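Local coordinates for protein HTH-type transcriptional regulator GadX (Escherichia coli, PDB 3MKL) that activates about fifteen acid-resistance genes, among them gadA, gadB and gadC, and can repress gadW, as a homodimeric DNA-binding regulator of the AraC/XylS type, at residues K42-E46 against E47-Y51. Sequence-based numbering, arbitrary orientation.
Sequences KKLRE and EETSY
The carbonyl oxygen of L44 takes the amide of T49, N to O 3.1 Å, while E48 N reaches R45 O at 2.9 Å. Together these two bonds make a Schellman motif that closes the helix, with E48 as its C-prime residue at positive phi (57°). A weak third bond, from E47 N, also ends on L44 O, which thus holds two donors. The side chains of R45 and E48 run side by side the same way and form a salt bridge whose hydrogen bond is weak, R45 NH2 to E48 OE2 3.3 Å, with the oxygen at the guanidinium edge and the two planes 67° apart. The E48 chain bends at chi2 (-61°), which turns its carboxylate toward the R45 guanidinium. One water donates both to K43 O and to E47 OE2, 3.1 Å from each, so a helix carbonyl near the end is tied to the E47 side chain; that carboxylate also accepts the amide of M8 and, weakly, that of R9. On the buried side L44 CD2 touches T49 CG2 at 4.0 Å, and its CD1 lies against the start of Y51. S50 is the N-cap of helix 51-67, its OG bonded to S52 OG and weakly to Q53 N. The turn links helix 37-46, in the predicted first helix-turn-helix of this DNA-binding domain, to helix 51-67, with L44 and T49 packed on L54 and helix 8-17 alongside.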
loop_
_atom_site.group_PDB
_atom_site.type_symbol
_atom_site.label_atom_id
_atom_site.label_comp_id
_atom_site.label_asym_id
_atom_site.label_seq_id
_atom_site.Cartn_x
_atom_site.Cartn_y
_atom_site.Cartn_z
ATOM N N LYS A 42 5.036 -18.375 0.776
ATOM C CA LYS A 42 5.678 -19.207 -0.242
ATOM C C LYS A 42 5.211 -18.802 -1.636
ATOM O O LYS A 42 6.038 -18.560 -2.507
ATOM C CB LYS A 42 5.428 -20.692 0.019
ATOM C CG LYS A 42 6.270 -21.669 -0.825
ATOM C CD LYS A 42 6.093 -23.101 -0.277
ATOM C CE LYS A 42 7.126 -24.087 -0.825
ATOM N NZ LYS A 42 7.350 -25.311 0.053
ATOM N N LYS A 43 3.903 -18.693 -1.838
ATOM C CA LYS A 43 3.375 -18.357 -3.154
ATOM C C LYS A 43 3.772 -16.961 -3.631
ATOM O O LYS A 43 4.019 -16.775 -4.819
ATOM C CB LYS A 43 1.852 -18.532 -3.222
ATOM C CG LYS A 43 1.372 -19.963 -3.083
ATOM C CD LYS A 43 1.913 -20.861 -4.219
ATOM C CE LYS A 43 0.888 -21.906 -4.660
ATOM N NZ LYS A 43 1.513 -23.130 -5.272
ATOM N N LEU A 44 3.821 -15.996 -2.713
ATOM C CA LEU A 44 4.273 -14.617 -3.012
ATOM C C LEU A 44 5.761 -14.565 -3.410
ATOM O O LEU A 44 6.139 -13.856 -4.334
ATOM C CB LEU A 44 3.984 -13.684 -1.823
ATOM C CG LEU A 44 2.518 -13.276 -1.611
ATOM C CD1 LEU A 44 2.335 -12.274 -0.458
ATOM C CD2 LEU A 44 1.886 -12.738 -2.924
ATOM N N ARG A 45 6.583 -15.360 -2.728
ATOM C CA ARG A 45 8.015 -15.436 -2.993
ATOM C C ARG A 45 8.319 -16.015 -4.397
ATOM O O ARG A 45 9.236 -15.532 -5.073
ATOM C CB ARG A 45 8.742 -16.203 -1.872
ATOM C CG ARG A 45 10.187 -16.604 -2.187
ATOM C CD ARG A 45 11.103 -15.389 -2.295
ATOM N NE ARG A 45 12.053 -15.474 -3.421
ATOM C CZ ARG A 45 13.135 -16.264 -3.464
ATOM N NH1 ARG A 45 13.425 -17.080 -2.452
ATOM N NH2 ARG A 45 13.927 -16.248 -4.534
ATOM N N GLU A 46 7.532 -17.009 -4.824
ATOM C CA GLU A 46 7.586 -17.559 -6.197
ATOM C C GLU A 46 7.281 -16.517 -7.303
ATOM O O GLU A 46 7.721 -16.693 -8.440
ATOM C CB GLU A 46 6.638 -18.764 -6.341
ATOM C CG GLU A 46 7.131 -20.063 -5.667
ATOM C CD GLU A 46 6.013 -21.095 -5.455
ATOM O OE1 GLU A 46 6.311 -22.260 -5.087
ATOM O OE2 GLU A 46 4.829 -20.731 -5.646
ATOM N N GLU A 47 6.517 -15.474 -6.956
ATOM C CA GLU A 47 6.244 -14.310 -7.832
ATOM C C GLU A 47 7.144 -13.094 -7.494
ATOM O O GLU A 47 6.881 -11.951 -7.909
ATOM C CB GLU A 47 4.758 -13.932 -7.751
ATOM C CG GLU A 47 3.819 -15.047 -8.288
ATOM C CD GLU A 47 2.317 -14.731 -8.170
ATOM O OE1 GLU A 47 1.935 -13.538 -8.266
ATOM O OE2 GLU A 47 1.513 -15.685 -7.997
ATOM N N GLU A 48 8.202 -13.358 -6.728
ATOM C CA GLU A 48 9.215 -12.365 -6.403
ATOM C C GLU A 48 8.677 -11.105 -5.735
ATOM O O GLU A 48 9.036 -9.990 -6.094
ATOM C CB GLU A 48 10.048 -12.030 -7.649
ATOM C CG GLU A 48 10.964 -13.148 -8.079
ATOM C CD GLU A 48 11.999 -13.519 -7.028
ATOM O OE1 GLU A 48 12.330 -12.689 -6.152
ATOM O OE2 GLU A 48 12.483 -14.654 -7.078
ATOM N N THR A 49 7.823 -11.300 -4.738
ATOM C CA THR A 49 7.300 -10.190 -3.952
ATOM C C THR A 49 7.019 -10.639 -2.509
ATOM O O THR A 49 7.168 -11.819 -2.171
ATOM C CB THR A 49 6.011 -9.547 -4.606
ATOM O OG1 THR A 49 5.791 -8.226 -4.066
ATOM C CG2 THR A 49 4.745 -10.428 -4.395
ATOM N N SER A 50 6.612 -9.707 -1.662
ATOM C CA SER A 50 6.159 -10.072 -0.326
ATOM C C SER A 50 4.874 -9.329 -0.059
ATOM O O SER A 50 4.468 -8.470 -0.873
ATOM C CB SER A 50 7.197 -9.707 0.720
ATOM O OG SER A 50 7.476 -8.329 0.640
ATOM N N TYR A 51 4.228 -9.657 1.057
ATOM C CA TYR A 51 3.005 -8.973 1.423
ATOM C C TYR A 51 3.327 -7.493 1.645
ATOM O O TYR A 51 2.559 -6.620 1.228
ATOM C CB TYR A 51 2.325 -9.641 2.633
ATOM C CG TYR A 51 2.762 -9.091 3.965
ATOM C CD1 TYR A 51 2.167 -7.935 4.486
ATOM C CD2 TYR A 51 3.782 -9.698 4.693
ATOM C CE1 TYR A 51 2.577 -7.397 5.717
ATOM C CE2 TYR A 51 4.197 -9.175 5.931
ATOM C CZ TYR A 51 3.580 -8.026 6.434
ATOM O OH TYR A 51 3.960 -7.489 7.637
HETATM O O HOH W 1 2.512 -18.411 -6.996
#